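Local coordinates for protein SsfS6 (Streptomyces sp. SF2575, PDB 4FZR) that adopts the two-domain GT-B fold of the erythromycin biosynthesis protein CIII-like family, with a parallel sheet and flanking helices in each half, at residues G320-S325 with S370-A375; I152-P157 with G311-C316; R206-N211 with P386-I391; C190-E195 with A379-T384. One frame throughout, in Å; residues are numbered along the deposited sequence.

Followed from the N terminus, the chain first opens contact 2 at 152-157, in the loop after strand 147-150, then contact 4 at 190-195 and contact 3 at 206-211. Contact 2 closes first, when 311-316 on helix 310-318 returns to the loop. Contact 1 follows it in series, closing its short loop between 320-325 and 370-375 within the C-terminal half, and so falls inside the longer loops of contacts 3 and 4. The helix of contact 1, 370-382, then closes contact 4 at 379-384, and 386-391 closes contact 3. Contacts 2, 3 and 4 cross one another, and all three tie the N-terminal half of the GT-B fold to the C-terminal part of the chain.

Contact 1 of 4, residues G320-S325 with S370-A375; sequences GVPQVS and SYVGNA
Gly-320 and Ala-375 bring their backbones to 4.4 Å, CA to CA, and one turn earlier on the helix Pro-322 and Val-372 lie 5.4 Å apart by the same measure. The close approach is made where Gly-320 leaves helix 310-318 with a positive phi of 62°, in a Schellman motif. Its CA hydrogen is directed at the helix, giving a CA-H...O contact of 3.4 Å between Gly-320 CA and Ala-375 O; no conventional hydrogen bond joins the two segments. The turn belongs to a beta-alpha-beta crossover of the C-terminal Rossmann-like half, in which strand 303-306, helix 310-318 and strand 323-325 succeed one another, and helix 370-382 packs against its last bend. Pro-322 is the wedge here, its ring carbons shared among three helix residues: CB touches Tyr-371 CB, CG and CD both lie near Val-372, with Pro-322 CG 3.8 Å from Val-372 CG2, and CD also faces Ala-375 CB. Val-372 sets its CG1 anti to the backbone N (chi1 -180°), which leaves CG2 beside that nitrogen and turned to the proline. The Ala-375 methyl sits against the backbone of the turn, with CB 3.6 Å from Gly-320 C and 3.7 Å from Pro-322 N. Of its side chain, Tyr-371 brings only CB to the proline, and its ring departs toward Arg-364 of helix 358-367.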
loop_
_atom_site.group_PDB
_atom_site.type_symbol
_atom_site.label_atom_id
_atom_site.label_comp_id
_atom_site.label_asym_id
_atom_site.label_seq_id
_atom_site.Cartn_x
_atom_site.Cartn_y
_atom_site.Cartn_z
ATOM N N GLY A 320 -2.712 4.499 -21.954
ATOM C CA GLY A 320 -3.002 4.802 -23.344
ATOM C C GLY A 320 -2.867 6.276 -23.682
ATOM O O GLY A 320 -3.711 6.841 -24.380
ATOM N N VAL A 321 -1.799 6.894 -23.192
ATOM C CA VAL A 321 -1.542 8.308 -23.450
ATOM C C VAL A 321 -0.226 8.463 -24.220
ATOM O O VAL A 321 0.827 8.029 -23.740
ATOM C CB VAL A 321 -1.479 9.120 -22.132
ATOM C CG1 VAL A 321 -1.191 10.588 -22.419
ATOM C CG2 VAL A 321 -2.783 8.973 -21.353
ATOM N N PRO A 322 -0.282 9.072 -25.422
ATOM C CA PRO A 322 0.930 9.258 -26.235
ATOM C C PRO A 322 1.998 10.076 -25.511
ATOM O O PRO A 322 1.665 10.993 -24.758
ATOM C CB PRO A 322 0.420 9.996 -27.484
ATOM C CG PRO A 322 -0.904 10.560 -27.099
ATOM C CD PRO A 322 -1.478 9.623 -26.083
ATOM N N GLN A 323 3.264 9.741 -25.742
ATOM C CA GLN A 323 4.356 10.321 -24.973
ATOM C C GLN A 323 5.399 10.992 -25.852
ATOM O O GLN A 323 5.714 10.508 -26.941
ATOM C CB GLN A 323 5.062 9.234 -24.155
ATOM C CG GLN A 323 4.226 7.995 -23.879
ATOM C CD GLN A 323 4.997 6.935 -23.114
ATOM O OE1 GLN A 323 6.016 7.223 -22.489
ATOM N NE2 GLN A 323 4.517 5.698 -23.170
ATOM N N VAL A 324 5.936 12.105 -25.367
ATOM C CA VAL A 324 7.158 12.654 -25.925
ATOM C C VAL A 324 8.264 12.375 -24.918
ATOM O O VAL A 324 8.287 12.942 -23.824
ATOM C CB VAL A 324 7.065 14.163 -26.204
ATOM C CG1 VAL A 324 8.369 14.659 -26.821
ATOM C CG2 VAL A 324 5.873 14.473 -27.115
ATOM N N SER A 325 9.165 11.473 -25.286
ATOM C CA SER A 325 10.256 11.082 -24.411
ATOM C C SER A 325 11.553 11.781 -24.801
ATOM O O SER A 325 11.986 11.696 -25.952
ATOM C CB SER A 325 10.443 9.565 -24.466
ATOM O OG SER A 325 11.570 9.155 -23.713
ATOM N N SER A 370 -2.730 8.955 -34.997
ATOM C CA SER A 370 -2.186 7.601 -35.013
ATOM C C SER A 370 -1.380 7.321 -33.749
ATOM O O SER A 370 -1.009 6.175 -33.479
ATOM C CB SER A 370 -1.304 7.386 -36.248
ATOM O OG SER A 370 -0.100 8.130 -36.159
ATOM N N TYR A 371 -1.109 8.370 -32.977
ATOM C CA TYR A 371 -0.324 8.239 -31.755
ATOM C C TYR A 371 -1.187 7.833 -30.568
ATOM O O TYR A 371 -0.834 6.914 -29.830
ATOM C CB TYR A 371 0.426 9.538 -31.463
ATOM C CG TYR A 371 1.606 9.761 -32.378
ATOM C CD1 TYR A 371 2.841 9.188 -32.102
ATOM C CD2 TYR A 371 1.484 10.539 -33.521
ATOM C CE1 TYR A 371 3.924 9.388 -32.939
ATOM C CE2 TYR A 371 2.559 10.745 -34.363
ATOM C CZ TYR A 371 3.777 10.166 -34.070
ATOM O OH TYR A 371 4.851 10.370 -34.905
ATOM N N VAL A 372 -2.313 8.511 -30.380
ATOM C CA VAL A 372 -3.267 8.094 -29.364
ATOM C C VAL A 372 -3.716 6.674 -29.675
ATOM O O VAL A 372 -3.758 5.817 -28.796
ATOM C CB VAL A 372 -4.505 8.998 -29.332
ATOM C CG1 VAL A 372 -5.460 8.523 -28.252
ATOM C CG2 VAL A 372 -4.104 10.443 -29.088
ATOM N N GLY A 373 -4.043 6.433 -30.941
ATOM C CA GLY A 373 -4.490 5.126 -31.384
ATOM C C GLY A 373 -3.541 4.011 -30.987
ATOM O O GLY A 373 -3.957 2.997 -30.428
ATOM N N ASN A 374 -2.260 4.195 -31.287
ATOM C CA ASN A 374 -1.235 3.228 -30.905
ATOM C C ASN A 374 -1.073 3.094 -29.390
ATOM O O ASN A 374 -0.929 1.988 -28.869
ATOM C CB ASN A 374 0.103 3.606 -31.540
ATOM C CG ASN A 374 0.291 2.977 -32.901
ATOM O OD1 ASN A 374 0.122 1.768 -33.064
ATOM N ND2 ASN A 374 0.630 3.794 -33.892
ATOM N N ALA A 375 -1.093 4.225 -28.692
ATOM C CA ALA A 375 -0.973 4.233 -27.236
ATOM C C ALA A 375 -2.107 3.434 -26.605
ATOM O O ALA A 375 -1.884 2.630 -25.700
ATOM C CB ALA A 375 -0.981 5.662 -26.713
#

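Contact 2 of 4, residues I152-P157 with G311-C316; sequences IRLASP and GTTLTC
The interface between the two halves of the GT-B fold is bridged here by Leu-154, from the loop after strand 147-150, as it meets Thr-313 and Leu-314 on helix 310-318. The two branches of Leu-154 divide the work: CD1 reaches Thr-313 CG2 at 3.6 Å, while CD2 lies 3.5 Å from Leu-314 CD2. The two leucines run antiparallel, one alongside the other. The second branch of Leu-314 meets the loop backbone, CD1 lying 3.7 Å from Ile-152 O. Thr-313 presents its methyl because CG2 stands anti to the backbone N; its hydroxyl, beside that N (chi1 -66°), bonds Gly-309 O one turn back. No hydrogen bond spans the two segments, and in this two-domain architecture the link is a buried apolar one. Polar groups are served around it. Gly-311 O takes two donors from opposite faces of its plane, Thr-315 N at 2.9 Å and Thr-315 OG1 at 2.6 Å, and the same hydroxyl is also bonded to Asn-211 ND2. Arg-153 turns away from the helix, and its guanidinium group makes salt bridges to Glu-130 and Glu-331.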
loop_
_atom_site.group_PDB
_atom_site.type_symbol
_atom_site.label_atom_id
_atom_site.label_comp_id
_atom_site.label_asym_id
_atom_site.label_seq_id
_atom_site.Cartn_x
_atom_site.Cartn_y
_atom_site.Cartn_z
ATOM N N ILE A 152 11.364 -4.119 -14.434
ATOM C CA ILE A 152 10.671 -2.861 -14.197
ATOM C C ILE A 152 10.888 -1.933 -15.391
ATOM O O ILE A 152 10.726 -0.717 -15.285
ATOM C CB ILE A 152 11.163 -2.192 -12.894
ATOM C CG1 ILE A 152 12.675 -1.965 -12.951
ATOM C CG2 ILE A 152 10.811 -3.058 -11.681
ATOM C CD1 ILE A 152 13.191 -1.028 -11.896
ATOM N N ARG A 153 11.238 -2.528 -16.529
ATOM C CA ARG A 153 11.600 -1.783 -17.731
ATOM C C ARG A 153 10.931 -2.392 -18.954
ATOM O O ARG A 153 10.644 -3.592 -18.981
ATOM C CB ARG A 153 13.118 -1.815 -17.925
ATOM C CG ARG A 153 13.893 -1.248 -16.750
ATOM C CD ARG A 153 15.390 -1.505 -16.850
ATOM N NE ARG A 153 16.098 -0.959 -15.692
ATOM C CZ ARG A 153 16.179 -1.566 -14.510
ATOM N NH1 ARG A 153 15.600 -2.744 -14.323
ATOM N NH2 ARG A 153 16.839 -0.997 -13.511
ATOM N N LEU A 154 10.683 -1.568 -19.966
ATOM C CA LEU A 154 10.185 -2.071 -21.238
ATOM C C LEU A 154 11.231 -2.991 -21.842
ATOM O O LEU A 154 10.910 -4.057 -22.367
ATOM C CB LEU A 154 9.905 -0.924 -22.206
ATOM C CG LEU A 154 8.536 -0.246 -22.148
ATOM C CD1 LEU A 154 8.455 0.823 -23.224
ATOM C CD2 LEU A 154 7.415 -1.255 -22.325
ATOM N N ALA A 155 12.487 -2.567 -21.759
ATOM C CA ALA A 155 13.593 -3.345 -22.295
ATOM C C ALA A 155 14.772 -3.311 -21.332
ATOM O O ALA A 155 15.232 -2.243 -20.926
ATOM C CB ALA A 155 14.002 -2.811 -23.653
ATOM N N SER A 156 15.250 -4.493 -20.963
ATOM C CA SER A 156 16.366 -4.612 -20.036
ATOM C C SER A 156 17.530 -5.347 -20.698
ATOM O O SER A 156 17.556 -6.579 -20.723
ATOM C CB SER A 156 15.924 -5.351 -18.770
ATOM O OG SER A 156 14.856 -4.669 -18.133
ATOM N N PRO A 157 18.496 -4.590 -21.244
ATOM C CA PRO A 157 19.682 -5.173 -21.879
ATOM C C PRO A 157 20.306 -6.292 -21.050
ATOM O O PRO A 157 20.540 -6.112 -19.853
ATOM C CB PRO A 157 20.646 -3.990 -21.958
ATOM C CG PRO A 157 19.764 -2.796 -22.064
ATOM C CD PRO A 157 18.511 -3.116 -21.291
ATOM N N GLY A 311 9.320 4.058 -15.186
ATOM C CA GLY A 311 8.012 4.032 -14.559
ATOM C C GLY A 311 7.027 4.941 -15.268
ATOM O O GLY A 311 5.875 4.575 -15.499
ATOM N N THR A 312 7.485 6.138 -15.613
ATOM C CA THR A 312 6.652 7.100 -16.322
ATOM C C THR A 312 6.232 6.553 -17.686
ATOM O O THR A 312 5.081 6.701 -18.097
ATOM C CB THR A 312 7.396 8.430 -16.524
ATOM O OG1 THR A 312 7.945 8.875 -15.277
ATOM C CG2 THR A 312 6.455 9.491 -17.064
ATOM N N THR A 313 7.170 5.916 -18.380
ATOM C CA THR A 313 6.892 5.336 -19.688
ATOM C C THR A 313 5.792 4.292 -19.584
ATOM O O THR A 313 4.787 4.361 -20.292
ATOM C CB THR A 313 8.140 4.663 -20.275
ATOM O OG1 THR A 313 9.134 5.654 -20.555
ATOM C CG2 THR A 313 7.797 3.918 -21.559
ATOM N N LEU A 314 5.989 3.324 -18.697
ATOM C CA LEU A 314 5.030 2.241 -18.525
ATOM C C LEU A 314 3.689 2.755 -18.012
ATOM O O LEU A 314 2.641 2.205 -18.352
ATOM C CB LEU A 314 5.600 1.168 -17.595
ATOM C CG LEU A 314 6.687 0.319 -18.256
ATOM C CD1 LEU A 314 7.600 -0.290 -17.215
ATOM C CD2 LEU A 314 6.056 -0.769 -19.110
ATOM N N THR A 315 3.718 3.819 -17.214
ATOM C CA THR A 315 2.486 4.410 -16.705
ATOM C C THR A 315 1.662 4.977 -17.862
ATOM O O THR A 315 0.464 4.711 -17.975
ATOM C CB THR A 315 2.760 5.533 -15.680
ATOM O OG1 THR A 315 3.530 5.018 -14.588
ATOM C CG2 THR A 315 1.455 6.093 -15.133
ATOM N N CYS A 316 2.315 5.758 -18.719
ATOM C CA CYS A 316 1.670 6.338 -19.898
ATOM C C CYS A 316 1.133 5.266 -20.842
ATOM O O CYS A 316 0.008 5.364 -21.328
ATOM C CB CYS A 316 2.657 7.227 -20.652
ATOM S SG CYS A 316 3.128 8.722 -19.766
#

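Contact 3 of 4, residues R206-N211 with P386-I391; sequences RYVPYN and PTPADI
Arg-206 and Pro-386 are joined by a nearly straight backbone hydrogen bond, the only hydrogen bond between the two segments, and it falls right beside a helix start closed by a capping box. Arg-206 N donates to Pro-386 O at 2.7 Å with an angle of 174° at the hydrogen. Just beside it Arg-206 CB rests 3.6 Å from Pro-386 O; the outer part of the arginine side chain leads away from the other segment and was modelled in two conformations. Apolar contact is supplied by Pro-388, whose ring meets Val-208: Pro-388 CD is 3.7 Å from Val-208 CG2, and also 3.7 Å from Arg-206 O. The valine places its CG1 anti to the backbone N (chi1 173°), and it is the branch beside that nitrogen, CG2, that meets the ring. The proline opens helix 388-395, where Thr-387, at the N-cap, and Asp-390, three residues on, form the capping box. Thr-387 N gives its hydrogen to Asp-390 OD2 at 2.8 Å, coming from above the carboxylate plane, and Asp-390 N returns a bond to Thr-387 OG1 at 3.2 Å. Asp-390 OD1 is engaged in turn by a salt bridge to Arg-393. The last helix of the chain thus crosses back to the N-terminal half, as is characteristic of GT-B proteins. There Pro-388 packs on Ala-38 of helix 33-41 and on Met-205 just after strand 203-204, while Ala-41 of the second subunit touches both Thr-387 and Pro-388.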
loop_
_atom_site.group_PDB
_atom_site.type_symbol
_atom_site.label_atom_id
_atom_site.label_comp_id
_atom_site.label_asym_id
_atom_site.label_seq_id
_atom_site.Cartn_x
_atom_site.Cartn_y
_atom_site.Cartn_z
ATOM N N ARG A 206 0.872 -7.793 -16.220
ATOM C CA ARG A 206 0.329 -6.461 -16.445
ATOM C C ARG A 206 0.966 -5.462 -15.482
ATOM O O ARG A 206 1.048 -5.715 -14.282
ATOM C CB ARG A 206 -1.186 -6.481 -16.245
ATOM C CG ARG A 206 -1.870 -5.145 -16.458
ATOM C CD ARG A 206 -3.352 -5.245 -16.138
ATOM N NE ARG A 206 -4.004 -3.940 -16.120
ATOM C CZ ARG A 206 -5.295 -3.754 -15.860
ATOM N NH1 ARG A 206 -6.079 -4.789 -15.597
ATOM N NH2 ARG A 206 -5.805 -2.531 -15.865
ATOM N N TYR A 207 1.422 -4.332 -16.014
ATOM C CA TYR A 207 2.056 -3.305 -15.202
ATOM C C TYR A 207 1.010 -2.449 -14.511
ATOM O O TYR A 207 0.275 -1.711 -15.164
ATOM C CB TYR A 207 2.944 -2.418 -16.063
ATOM C CG TYR A 207 3.648 -1.325 -15.297
ATOM C CD1 TYR A 207 4.836 -1.581 -14.623
ATOM C CD2 TYR A 207 3.134 -0.035 -15.258
ATOM C CE1 TYR A 207 5.492 -0.583 -13.927
ATOM C CE2 TYR A 207 3.785 0.971 -14.567
ATOM C CZ TYR A 207 4.963 0.692 -13.904
ATOM O OH TYR A 207 5.616 1.685 -13.211
ATOM N N VAL A 208 0.939 -2.563 -13.189
ATOM C CA VAL A 208 0.066 -1.708 -12.397
ATOM C C VAL A 208 0.897 -0.530 -11.890
ATOM O O VAL A 208 1.881 -0.721 -11.172
ATOM C CB VAL A 208 -0.565 -2.478 -11.222
ATOM C CG1 VAL A 208 -1.335 -1.528 -10.306
ATOM C CG2 VAL A 208 -1.476 -3.588 -11.744
ATOM N N PRO A 209 0.523 0.695 -12.286
ATOM C CA PRO A 209 1.342 1.860 -11.927
ATOM C C PRO A 209 1.350 2.170 -10.431
ATOM O O PRO A 209 0.295 2.167 -9.789
ATOM C CB PRO A 209 0.676 3.013 -12.692
ATOM C CG PRO A 209 -0.162 2.362 -13.748
ATOM C CD PRO A 209 -0.594 1.057 -13.175
ATOM N N TYR A 210 2.535 2.420 -9.883
ATOM C CA TYR A 210 2.640 3.066 -8.585
ATOM C C TYR A 210 3.678 4.180 -8.629
ATOM O O TYR A 210 4.878 3.924 -8.719
ATOM C CB TYR A 210 2.991 2.077 -7.475
ATOM C CG TYR A 210 3.088 2.760 -6.130
ATOM C CD1 TYR A 210 1.945 3.207 -5.476
ATOM C CD2 TYR A 210 4.318 2.986 -5.529
ATOM C CE1 TYR A 210 2.025 3.848 -4.259
ATOM C CE2 TYR A 210 4.408 3.626 -4.308
ATOM C CZ TYR A 210 3.258 4.053 -3.678
ATOM O OH TYR A 210 3.343 4.693 -2.465
ATOM N N ASN A 211 3.203 5.417 -8.553
ATOM C CA ASN A 211 4.081 6.578 -8.595
ATOM C C ASN A 211 3.850 7.477 -7.385
ATOM O O ASN A 211 4.449 8.549 -7.279
ATOM C CB ASN A 211 3.835 7.396 -9.867
ATOM C CG ASN A 211 3.549 6.531 -11.085
ATOM O OD1 ASN A 211 2.394 6.335 -11.458
ATOM N ND2 ASN A 211 4.598 6.022 -11.717
ATOM N N PRO A 386 -1.693 -11.094 -17.408
ATOM C CA PRO A 386 -1.961 -11.525 -16.031
ATOM C C PRO A 386 -1.649 -10.416 -15.031
ATOM O O PRO A 386 -0.584 -9.814 -15.115
ATOM C CB PRO A 386 -0.995 -12.701 -15.836
ATOM C CG PRO A 386 -0.676 -13.177 -17.216
ATOM C CD PRO A 386 -0.717 -11.964 -18.085
ATOM N N THR A 387 -2.568 -10.147 -14.109
ATOM C CA THR A 387 -2.349 -9.129 -13.087
ATOM C C THR A 387 -1.345 -9.625 -12.052
ATOM O O THR A 387 -1.057 -10.820 -11.988
ATOM C CB THR A 387 -3.653 -8.790 -12.352
ATOM O OG1 THR A 387 -4.043 -9.899 -11.530
ATOM C CG2 THR A 387 -4.757 -8.470 -13.346
ATOM N N PRO A 388 -0.797 -8.703 -11.243
ATOM C CA PRO A 388 0.049 -9.089 -10.107
ATOM C C PRO A 388 -0.616 -10.117 -9.189
ATOM O O PRO A 388 0.068 -10.987 -8.651
ATOM C CB PRO A 388 0.269 -7.762 -9.383
ATOM C CG PRO A 388 0.265 -6.756 -10.492
ATOM C CD PRO A 388 -0.775 -7.246 -11.472
ATOM N N ALA A 389 -1.930 -10.023 -9.014
ATOM C CA ALA A 389 -2.658 -11.013 -8.223
ATOM C C ALA A 389 -2.568 -12.392 -8.883
ATOM O O ALA A 389 -2.407 -13.406 -8.199
ATOM C CB ALA A 389 -4.114 -10.597 -8.050
ATOM N N ASP A 390 -2.663 -12.419 -10.213
ATOM C CA ASP A 390 -2.540 -13.666 -10.970
ATOM C C ASP A 390 -1.154 -14.275 -10.749
ATOM O O ASP A 390 -1.021 -15.477 -10.513
ATOM C CB ASP A 390 -2.759 -13.440 -12.478
ATOM C CG ASP A 390 -4.170 -12.968 -12.822
ATOM O OD1 ASP A 390 -5.127 -13.301 -12.092
ATOM O OD2 ASP A 390 -4.326 -12.267 -13.846
ATOM N N ILE A 391 -0.124 -13.437 -10.829
ATOM C CA ILE A 391 1.260 -13.887 -10.676
ATOM C C ILE A 391 1.543 -14.480 -9.296
ATOM O O ILE A 391 2.359 -15.392 -9.160
ATOM C CB ILE A 391 2.255 -12.736 -10.936
ATOM C CG1 ILE A 391 2.260 -12.367 -12.424
ATOM C CG2 ILE A 391 3.663 -13.113 -10.455
ATOM C CD1 ILE A 391 2.553 -13.520 -13.354
#

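Contact 4 of 4, residues C190-E195 with A379-T384; sequences CPPSME and AAEMAT
Ser-193 OG donates to Glu-381 OE1 at 2.7 Å, the shorter of two bonds by which one serine holds both oxygens of the carboxylate. In the second, Ser-193 N gives its hydrogen to Glu-381 OE2 at 2.8 Å with an angle of 165°, along the syn lone pair. The hydroxyl meets OE1 on the syn side as well, 17° out of the carboxylate plane. This two-pronged grip fixes the rotation of the group and would stabilise its negative charge. Both partners are set by their torsions. Glu-381 reaches over from the helix as a straight chain, CG anti to the backbone N (chi1 180°) and extended beyond, whereas the serine hydroxyl lies between its own backbone N and carbonyl carbon. Ser-193 OG has a further, weak hydrogen bond with Arg-377. Two prolines also lie against the carboxylate: OE2 passes 3.1 Å from Pro-192 CD, and Pro-191 CB is 3.6 Å from Glu-381 OE1. The neighbouring ring atom of Pro-191, CG, packs against CG of Met-382, a selenomethionine, at 3.6 Å, the two side chains running in the same direction. Met-382 bends at its selenium end, and its side chain also packs on Tyr-207 and Leu-317. The backbone of Glu-381 is occupied too, for its carbonyl oxygen accepts from both the N and the OG1 of Thr-384. A helix of the C-terminal half is held in this way to the loop after strand 185-188 of the N-terminal sheet, an interdomain junction of the kind expected where the two Rossmann-like halves of a GT-B protein meet.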
loop_
_atom_site.group_PDB
_atom_site.type_symbol
_atom_site.label_atom_id
_atom_site.label_comp_id
_atom_site.label_asym_id
_atom_site.label_seq_id
_atom_site.Cartn_x
_atom_site.Cartn_y
_atom_site.Cartn_z
ATOM N N CYS A 190 6.733 -5.997 -20.731
ATOM C CA CYS A 190 6.652 -5.427 -22.072
ATOM C C CYS A 190 5.467 -6.027 -22.828
ATOM O O CYS A 190 5.271 -7.243 -22.811
ATOM C CB CYS A 190 7.953 -5.679 -22.838
ATOM S SG CYS A 190 8.005 -4.924 -24.479
ATOM N N PRO A 191 4.662 -5.177 -23.486
ATOM C CA PRO A 191 3.583 -5.706 -24.333
ATOM C C PRO A 191 4.161 -6.567 -25.462
ATOM O O PRO A 191 5.104 -6.129 -26.123
ATOM C CB PRO A 191 2.914 -4.443 -24.893
ATOM C CG PRO A 191 3.335 -3.325 -23.971
ATOM C CD PRO A 191 4.687 -3.704 -23.462
ATOM N N PRO A 192 3.618 -7.782 -25.666
ATOM C CA PRO A 192 4.103 -8.744 -26.666
ATOM C C PRO A 192 4.354 -8.150 -28.051
ATOM O O PRO A 192 5.417 -8.368 -28.628
ATOM C CB PRO A 192 2.970 -9.771 -26.729
ATOM C CG PRO A 192 2.417 -9.774 -25.350
ATOM C CD PRO A 192 2.530 -8.353 -24.852
ATOM N N SER A 193 3.395 -7.390 -28.566
ATOM C CA SER A 193 3.493 -6.850 -29.917
ATOM C C SER A 193 4.586 -5.790 -30.038
ATOM O O SER A 193 4.679 -5.105 -31.055
ATOM C CB SER A 193 2.156 -6.233 -30.329
ATOM O OG SER A 193 2.001 -4.937 -29.775
HETATM N N MSE A 194 5.419 -5.664 -29.010
HETATM C CA MSE A 194 6.319 -4.531 -28.906
HETATM C C MSE A 194 7.751 -4.992 -28.670
HETATM O O MSE A 194 8.606 -4.202 -28.270
HETATM C CB MSE A 194 5.857 -3.652 -27.748
HETATM C CG MSE A 194 6.237 -2.193 -27.846
HETATM SE SE MSE A 194 5.649 -1.219 -26.258
HETATM C CE MSE A 194 6.778 0.359 -26.447
ATOM N N GLU A 195 8.012 -6.272 -28.920
ATOM C CA GLU A 195 9.337 -6.832 -28.680
ATOM C C GLU A 195 9.809 -7.671 -29.861
ATOM O O GLU A 195 11.009 -7.880 -30.044
ATOM C CB GLU A 195 9.321 -7.684 -27.414
ATOM C CG GLU A 195 8.465 -8.924 -27.536
ATOM C CD GLU A 195 8.139 -9.537 -26.194
ATOM O OE1 GLU A 195 8.810 -9.185 -25.202
ATOM O OE2 GLU A 195 7.205 -10.363 -26.128
ATOM N N ALA A 379 -2.059 -0.036 -24.451
ATOM C CA ALA A 379 -2.724 -0.077 -23.154
ATOM C C ALA A 379 -3.687 -1.256 -23.114
ATOM O O ALA A 379 -3.693 -2.037 -22.162
ATOM C CB ALA A 379 -3.473 1.225 -22.888
ATOM N N ALA A 380 -4.491 -1.385 -24.164
ATOM C CA ALA A 380 -5.480 -2.450 -24.254
ATOM C C ALA A 380 -4.805 -3.821 -24.271
ATOM O O ALA A 380 -5.334 -4.789 -23.724
ATOM C CB ALA A 380 -6.341 -2.262 -25.494
ATOM N N GLU A 381 -3.636 -3.898 -24.902
ATOM C CA GLU A 381 -2.879 -5.145 -24.961
ATOM C C GLU A 381 -2.353 -5.522 -23.573
ATOM O O GLU A 381 -2.444 -6.675 -23.151
ATOM C CB GLU A 381 -1.715 -5.030 -25.954
ATOM C CG GLU A 381 -0.876 -6.303 -26.065
ATOM C CD GLU A 381 0.295 -6.175 -27.025
ATOM O OE1 GLU A 381 0.520 -5.069 -27.561
ATOM O OE2 GLU A 381 0.992 -7.189 -27.243
HETATM N N MSE A 382 -1.804 -4.540 -22.866
HETATM C CA MSE A 382 -1.305 -4.755 -21.513
HETATM C C MSE A 382 -2.423 -5.202 -20.583
HETATM O O MSE A 382 -2.212 -6.014 -19.681
HETATM C CB MSE A 382 -0.681 -3.471 -20.972
HETATM C CG MSE A 382 0.574 -3.056 -21.708
HETATM SE SE MSE A 382 1.275 -1.345 -21.097
HETATM C CE MSE A 382 1.399 -1.759 -19.189
ATOM N N ALA A 383 -3.617 -4.671 -20.816
ATOM C CA ALA A 383 -4.766 -4.965 -19.970
ATOM C C ALA A 383 -5.188 -6.436 -20.031
ATOM O O ALA A 383 -5.909 -6.910 -19.156
ATOM C CB ALA A 383 -5.933 -4.056 -20.343
ATOM N N THR A 384 -4.740 -7.159 -21.055
ATOM C CA THR A 384 -5.080 -8.576 -21.182
ATOM C C THR A 384 -4.084 -9.463 -20.440
ATOM O O THR A 384 -4.324 -10.654 -20.257
ATOM C CB THR A 384 -5.137 -9.033 -22.660
ATOM O OG1 THR A 384 -3.828 -8.968 -23.242
ATOM C CG2 THR A 384 -6.104 -8.168 -23.458
#